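Local coordinates for protein lipase 2 (Yarrowia lipolytica, PDB 4JEI) that probably hydrolyses triacylglycerols, acting as a lipase with the alpha/beta-hydrolase fold, at residues 184-189 with 222-227; 226-231 with 249-254. The protein carries 2 engineered substitutions. All coordinates share one frame; numbering follows the deposited sequence.

Interaction 1: 184-189 with 222-227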
loop_
_atom_site.group_PDB
_atom_site.type_symbol
_atom_site.label_atom_id
_atom_site.label_comp_id
_atom_site.label_asym_id
_atom_site.label_seq_id
_atom_site.Cartn_x
_atom_site.Cartn_y
_atom_site.Cartn_z
ATOM N N VAL A 184 0.243 4.409 6.759
ATOM C CA VAL A 184 0.258 3.380 5.727
ATOM C C VAL A 184 -0.888 3.651 4.767
ATOM O O VAL A 184 -2.054 3.645 5.173
ATOM C CB VAL A 184 0.222 1.939 6.302
ATOM C CG1 VAL A 184 0.332 0.895 5.191
ATOM C CG2 VAL A 184 1.318 1.733 7.338
ATOM N N VAL A 185 -0.548 3.940 3.508
ATOM C CA VAL A 185 -1.525 4.171 2.446
ATOM C C VAL A 185 -1.181 3.203 1.333
ATOM O O VAL A 185 -0.083 3.260 0.793
ATOM C CB VAL A 185 -1.606 5.639 1.942
ATOM C CG1 VAL A 185 -2.595 5.763 0.788
ATOM C CG2 VAL A 185 -1.989 6.594 3.068
ATOM N N THR A 186 -2.085 2.278 1.030
ATOM C CA THR A 186 -1.848 1.303 -0.028
ATOM C C THR A 186 -2.851 1.524 -1.150
ATOM O O THR A 186 -3.971 1.975 -0.901
ATOM C CB THR A 186 -1.858 -0.123 0.524
ATOM O OG1 THR A 186 -3.168 -0.417 1.006
ATOM C CG2 THR A 186 -0.832 -0.330 1.637
ATOM N N LEU A 187 -2.441 1.231 -2.385
ATOM C CA LEU A 187 -3.289 1.401 -3.561
ATOM C C LEU A 187 -3.293 0.116 -4.377
ATOM O O LEU A 187 -2.233 -0.373 -4.765
ATOM C CB LEU A 187 -2.813 2.605 -4.388
ATOM C CG LEU A 187 -2.860 3.945 -3.650
ATOM C CD1 LEU A 187 -1.468 4.427 -3.288
ATOM C CD2 LEU A 187 -3.624 4.961 -4.424
ATOM N N GLY A 188 -4.477 -0.457 -4.558
ATOM C CA GLY A 188 -4.655 -1.716 -5.275
ATOM C C GLY A 188 -3.855 -2.869 -4.705
ATOM O O GLY A 188 -3.326 -3.687 -5.463
ATOM N N GLN A 189 -3.728 -2.924 -3.362
ATOM C CA GLN A 189 -2.964 -3.978 -2.708
ATOM C C GLN A 189 -3.722 -5.300 -2.660
ATOM O O GLN A 189 -4.910 -5.318 -2.317
ATOM C CB GLN A 189 -2.446 -3.561 -1.315
ATOM C CG GLN A 189 -3.514 -3.448 -0.234
ATOM C CD GLN A 189 -3.047 -3.997 1.082
ATOM O OE1 GLN A 189 -2.930 -5.208 1.264
ATOM N NE2 GLN A 189 -2.822 -3.123 2.046
ATOM N N LEU A 222 -4.059 3.907 8.851
ATOM C CA LEU A 222 -4.167 2.869 7.832
ATOM C C LEU A 222 -5.265 3.155 6.830
ATOM O O LEU A 222 -6.403 3.434 7.222
ATOM C CB LEU A 222 -4.328 1.481 8.478
ATOM C CG LEU A 222 -4.453 0.262 7.557
ATOM C CD1 LEU A 222 -3.184 0.029 6.745
ATOM C CD2 LEU A 222 -4.761 -0.964 8.360
ATOM N N TYR A 223 -4.907 3.093 5.530
ATOM C CA TYR A 223 -5.804 3.333 4.400
ATOM C C TYR A 223 -5.485 2.381 3.262
ATOM O O TYR A 223 -4.352 2.342 2.773
ATOM C CB TYR A 223 -5.705 4.786 3.904
ATOM C CG TYR A 223 -6.129 5.817 4.921
ATOM C CD1 TYR A 223 -7.472 6.126 5.116
ATOM C CD2 TYR A 223 -5.186 6.499 5.688
ATOM C CE1 TYR A 223 -7.867 7.079 6.048
ATOM C CE2 TYR A 223 -5.569 7.452 6.628
ATOM C CZ TYR A 223 -6.912 7.738 6.804
ATOM O OH TYR A 223 -7.303 8.683 7.718
ATOM N N ARG A 224 -6.493 1.609 2.850
ATOM C CA ARG A 224 -6.395 0.655 1.760
ATOM C C ARG A 224 -7.244 1.177 0.606
ATOM O O ARG A 224 -8.471 1.107 0.666
ATOM C CB ARG A 224 -6.896 -0.710 2.233
ATOM C CG ARG A 224 -5.811 -1.635 2.773
ATOM C CD ARG A 224 -6.336 -3.018 3.165
ATOM N NE ARG A 224 -7.359 -3.521 2.238
ATOM C CZ ARG A 224 -8.666 -3.530 2.500
ATOM N NH1 ARG A 224 -9.124 -3.082 3.654
ATOM N NH2 ARG A 224 -9.520 -3.984 1.590
ATOM N N ILE A 225 -6.606 1.767 -0.408
ATOM C CA ILE A 225 -7.341 2.335 -1.540
ATOM C C ILE A 225 -7.609 1.278 -2.605
ATOM O O ILE A 225 -6.679 0.619 -3.076
ATOM C CB ILE A 225 -6.735 3.660 -2.092
ATOM C CG1 ILE A 225 -6.505 4.682 -0.957
ATOM C CG2 ILE A 225 -7.627 4.266 -3.193
ATOM C CD1 ILE A 225 -5.606 5.825 -1.303
ATOM N N THR A 226 -8.896 1.087 -2.936
ATOM C CA THR A 226 -9.366 0.128 -3.935
ATOM C C THR A 226 -10.165 0.863 -5.011
ATOM O O THR A 226 -10.664 1.961 -4.764
ATOM C CB THR A 226 -10.168 -0.992 -3.282
ATOM O OG1 THR A 226 -11.338 -0.431 -2.703
ATOM C CG2 THR A 226 -9.373 -1.757 -2.236
ATOM N N HIS A 227 -10.290 0.261 -6.197
ATOM C CA HIS A 227 -10.977 0.863 -7.334
ATOM C C HIS A 227 -11.939 -0.124 -7.999
ATOM O O HIS A 227 -11.679 -1.328 -7.995
ATOM C CB HIS A 227 -9.916 1.399 -8.325
ATOM C CG HIS A 227 -10.423 1.787 -9.676
ATOM N ND1 HIS A 227 -9.943 1.183 -10.819
ATOM C CD2 HIS A 227 -11.343 2.712 -10.026
ATOM C CE1 HIS A 227 -10.587 1.750 -11.825
ATOM N NE2 HIS A 227 -11.443 2.673 -11.396
HETATM O O HOH W 1 -5.095 -0.810 -1.491
HETATM O O HOH W 2 -6.917 -3.473 -0.565
#
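Ile-225 supplies the main bump of this contact: its CD1 drops between Val-185 and Leu-187, 3.7 Å from Val-185 CG1 and 3.8 Å from Leu-187 CD2. Ile-225 CG1 stands beside its backbone N (chi1 -51°) and the chain runs on extended, which carries CD1 across to the neighbouring strand. Toward the N-terminal end of this face the Tyr-223 ring slants away, touching Val-185 CG2 with CD2 at 4.1 Å. The other face starts with Val-184 and Leu-222, which lie alongside each other. Next comes Thr-186, whose OG1 sits against Arg-224 CG. Beyond it the Gln-189 amide crosses the arginine chain at about a right angle, with Gln-189 CD 4.0 Å from both CG and CD of Arg-224. Without the amide, as with an alanine here, the Arg-224 methylenes would probably lose their cover and the chain would be freer to turn. A water joins Arg-224 NE to Gln-189 O.

Between these faces the backbones of 184-187 and 222-227 run parallel, their axes 12° apart. Thr-186 sits astride its partner strand: its N donates to Tyr-223 O (2.9 Å) and its O receives Ile-225 N (2.7 Å). Gly-188 N continues the pattern to Ile-225 O.

Helix 195-206 connects the two strands in a beta-alpha-beta crossover and covers Val-184 and Leu-222 through Val-201 and Phe-205. Helix 12-27 packs on the Val-185, Leu-187 and Ile-225 face, while strands 155-161 and 247-250 extend the sheet on its two sides.

Interaction 2: 226-231 with 249-254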
loop_
_atom_site.group_PDB
_atom_site.type_symbol
_atom_site.label_atom_id
_atom_site.label_comp_id
_atom_site.label_asym_id
_atom_site.label_seq_id
_atom_site.Cartn_x
_atom_site.Cartn_y
_atom_site.Cartn_z
ATOM N N THR A 226 -8.896 1.087 -2.936
ATOM C CA THR A 226 -9.366 0.128 -3.935
ATOM C C THR A 226 -10.165 0.863 -5.011
ATOM O O THR A 226 -10.664 1.961 -4.764
ATOM C CB THR A 226 -10.168 -0.992 -3.282
ATOM O OG1 THR A 226 -11.338 -0.431 -2.703
ATOM C CG2 THR A 226 -9.373 -1.757 -2.236
ATOM N N HIS A 227 -10.290 0.261 -6.197
ATOM C CA HIS A 227 -10.977 0.863 -7.334
ATOM C C HIS A 227 -11.939 -0.124 -7.999
ATOM O O HIS A 227 -11.679 -1.328 -7.995
ATOM C CB HIS A 227 -9.916 1.399 -8.325
ATOM C CG HIS A 227 -10.423 1.787 -9.676
ATOM N ND1 HIS A 227 -9.943 1.183 -10.819
ATOM C CD2 HIS A 227 -11.343 2.712 -10.026
ATOM C CE1 HIS A 227 -10.587 1.750 -11.825
ATOM N NE2 HIS A 227 -11.443 2.673 -11.396
ATOM N N ARG A 228 -13.064 0.398 -8.544
ATOM C CA ARG A 228 -14.081 -0.346 -9.292
ATOM C C ARG A 228 -13.414 -1.128 -10.418
ATOM O O ARG A 228 -12.667 -0.552 -11.215
ATOM C CB ARG A 228 -15.071 0.633 -9.940
ATOM C CG ARG A 228 -16.410 0.755 -9.241
ATOM C CD ARG A 228 -17.613 0.514 -10.146
ATOM N NE ARG A 228 -17.352 0.777 -11.564
ATOM C CZ ARG A 228 -18.269 0.695 -12.522
ATOM N NH1 ARG A 228 -19.524 0.378 -12.223
ATOM N NH2 ARG A 228 -17.938 0.927 -13.785
ATOM N N GLY A 229 -13.665 -2.430 -10.455
ATOM C CA GLY A 229 -13.130 -3.295 -11.495
ATOM C C GLY A 229 -11.747 -3.860 -11.272
ATOM O O GLY A 229 -11.331 -4.750 -12.020
ATOM N N ASP A 230 -11.007 -3.345 -10.271
ATOM C CA ASP A 230 -9.671 -3.848 -9.972
ATOM C C ASP A 230 -9.798 -5.191 -9.270
ATOM O O ASP A 230 -10.400 -5.279 -8.196
ATOM C CB ASP A 230 -8.852 -2.845 -9.141
ATOM C CG ASP A 230 -7.369 -3.171 -9.019
ATOM O OD1 ASP A 230 -6.937 -4.222 -9.547
ATOM O OD2 ASP A 230 -6.642 -2.381 -8.398
ATOM N N ILE A 231 -9.269 -6.245 -9.918
ATOM C CA ILE A 231 -9.325 -7.614 -9.415
ATOM C C ILE A 231 -8.278 -7.895 -8.337
ATOM O O ILE A 231 -8.529 -8.712 -7.454
ATOM C CB ILE A 231 -9.330 -8.658 -10.577
ATOM C CG1 ILE A 231 -10.091 -9.937 -10.199
ATOM C CG2 ILE A 231 -7.929 -8.976 -11.120
ATOM C CD1 ILE A 231 -11.621 -9.853 -10.355
ATOM N N PHE A 249 -12.719 3.275 -1.245
ATOM C CA PHE A 249 -13.133 2.834 -2.573
ATOM C C PHE A 249 -13.427 3.928 -3.595
ATOM O O PHE A 249 -14.269 4.800 -3.365
ATOM C CB PHE A 249 -14.314 1.859 -2.423
ATOM C CG PHE A 249 -14.884 1.206 -3.658
ATOM C CD1 PHE A 249 -16.184 1.477 -4.067
ATOM C CD2 PHE A 249 -14.157 0.252 -4.358
ATOM C CE1 PHE A 249 -16.732 0.834 -5.179
ATOM C CE2 PHE A 249 -14.700 -0.377 -5.480
ATOM C CZ PHE A 249 -15.987 -0.091 -5.875
ATOM N N ILE A 250 -12.749 3.843 -4.749
ATOM C CA ILE A 250 -12.962 4.732 -5.890
ATOM C C ILE A 250 -14.067 4.062 -6.730
ATOM O O ILE A 250 -13.788 3.140 -7.508
ATOM C CB ILE A 250 -11.655 4.986 -6.707
ATOM C CG1 ILE A 250 -10.541 5.618 -5.848
ATOM C CG2 ILE A 250 -11.933 5.829 -7.959
ATOM C CD1 ILE A 250 -9.137 5.428 -6.411
ATOM N N ASP A 251 -15.326 4.491 -6.524
ATOM C CA ASP A 251 -16.497 3.980 -7.247
ATOM C C ASP A 251 -16.654 4.769 -8.561
ATOM O O ASP A 251 -17.660 5.449 -8.778
ATOM C CB ASP A 251 -17.755 4.093 -6.360
ATOM C CG ASP A 251 -18.995 3.372 -6.871
ATOM O OD1 ASP A 251 -20.052 3.485 -6.218
ATOM O OD2 ASP A 251 -18.907 2.702 -7.926
ATOM N N TRP A 252 -15.636 4.683 -9.429
ATOM C CA TRP A 252 -15.581 5.414 -10.690
ATOM C C TRP A 252 -14.752 4.632 -11.704
ATOM O O TRP A 252 -13.743 4.044 -11.308
ATOM C CB TRP A 252 -14.951 6.792 -10.438
ATOM C CG TRP A 252 -15.101 7.775 -11.556
ATOM C CD1 TRP A 252 -14.105 8.288 -12.333
ATOM C CD2 TRP A 252 -16.315 8.390 -12.007
ATOM N NE1 TRP A 252 -14.618 9.202 -13.220
ATOM C CE2 TRP A 252 -15.974 9.280 -13.046
ATOM C CE3 TRP A 252 -17.662 8.287 -11.616
ATOM C CZ2 TRP A 252 -16.929 10.060 -13.708
ATOM C CZ3 TRP A 252 -18.606 9.062 -12.270
ATOM C CH2 TRP A 252 -18.239 9.930 -13.307
ATOM N N PRO A 253 -15.129 4.607 -13.006
ATOM C CA PRO A 253 -14.347 3.817 -13.972
ATOM C C PRO A 253 -12.969 4.362 -14.306
ATOM O O PRO A 253 -12.108 3.591 -14.722
ATOM C CB PRO A 253 -15.223 3.811 -15.234
ATOM C CG PRO A 253 -16.531 4.363 -14.832
ATOM C CD PRO A 253 -16.303 5.225 -13.647
ATOM N N LEU A 254 -12.767 5.680 -14.154
ATOM C CA LEU A 254 -11.528 6.348 -14.554
ATOM C C LEU A 254 -10.722 7.000 -13.441
ATOM O O LEU A 254 -11.128 7.022 -12.276
ATOM C CB LEU A 254 -11.854 7.433 -15.610
ATOM C CG LEU A 254 -12.847 7.099 -16.713
ATOM C CD1 LEU A 254 -13.481 8.359 -17.248
ATOM C CD2 LEU A 254 -12.196 6.284 -17.822
#
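Thr-226 OG1 meets the Phe-249 ring at its edge, in the ring plane, 3.3 Å from CD2. One face of that ring carries Asp-251 N, offset toward the rim, and Arg-228 CG comes in obliquely to CZ at 3.5 Å. Phe-249 CG lies anti to the backbone N (chi1 -177°), which swings the ring forward beside the residues that follow Thr-226. The hydroxyl of Thr-226 has its main polar partner in Glu-247 OE2. The His-227 imidazole is likewise approached at its edge, near its plane: NE2 gives a weak, bent hydrogen bond to Trp-252 O (2.7 Å, 123° at the hydrogen), with Pro-253 O a more distant neighbour. The other ring nitrogen, ND1, bonds Asn-288 O. One face of the Trp-252 indole is covered by Pro-253 CD.

These groups lie at and just beyond the C-terminal ends of two parallel strands of the alpha/beta-hydrolase sheet. Ile-250 N donates to Thr-226 O at 2.8 Å, nearly straight at 171°, and Arg-228 N to Ile-250 O at 3.0 Å. Past the last bridge the chains part. Residues 249-254 bend through an inverse gamma turn centred on Asp-251, and 227-230 form a type II turn with Gly-229 at positive phi. This turn delivers Asp-230, whose OD2 receives His-289 ND1, consistent with a Ser-162, His-289, Asp-230 triad.

On the outer side, Asp-251 OD2 touches the methylenes CG and CD of Arg-228. It remains 4.4 Å from Arg-228 NE and well out of the guanidinium plane, so the attraction is one of charge, without a directed N-H.

Overall arrangement
Along the chain the segments come as 184-189, 222-227, 226-231 and 249-254, with Thr-226 and His-227 common to both interactions. Strand 222-227 lies between strands 183-187 and 247-250 in one mixed sheet, bonded to 183-187 in interaction 1 and to 247-250 in interaction 2. The two centres are 12 Å apart: interaction 1 is deep in the sheet, about 5 Å from the chain centre, and interaction 2 lies about 15 Å from it. Ile-225 CG2 touches Ile-250 CD1 at 3.7 Å, and Gly-188 CA approaches Asp-230 OD2 at 3.8 Å. The second approach places the turn just after strand 183-187 beside the acid of the probable triad, at the C-terminal ends of the parallel strands.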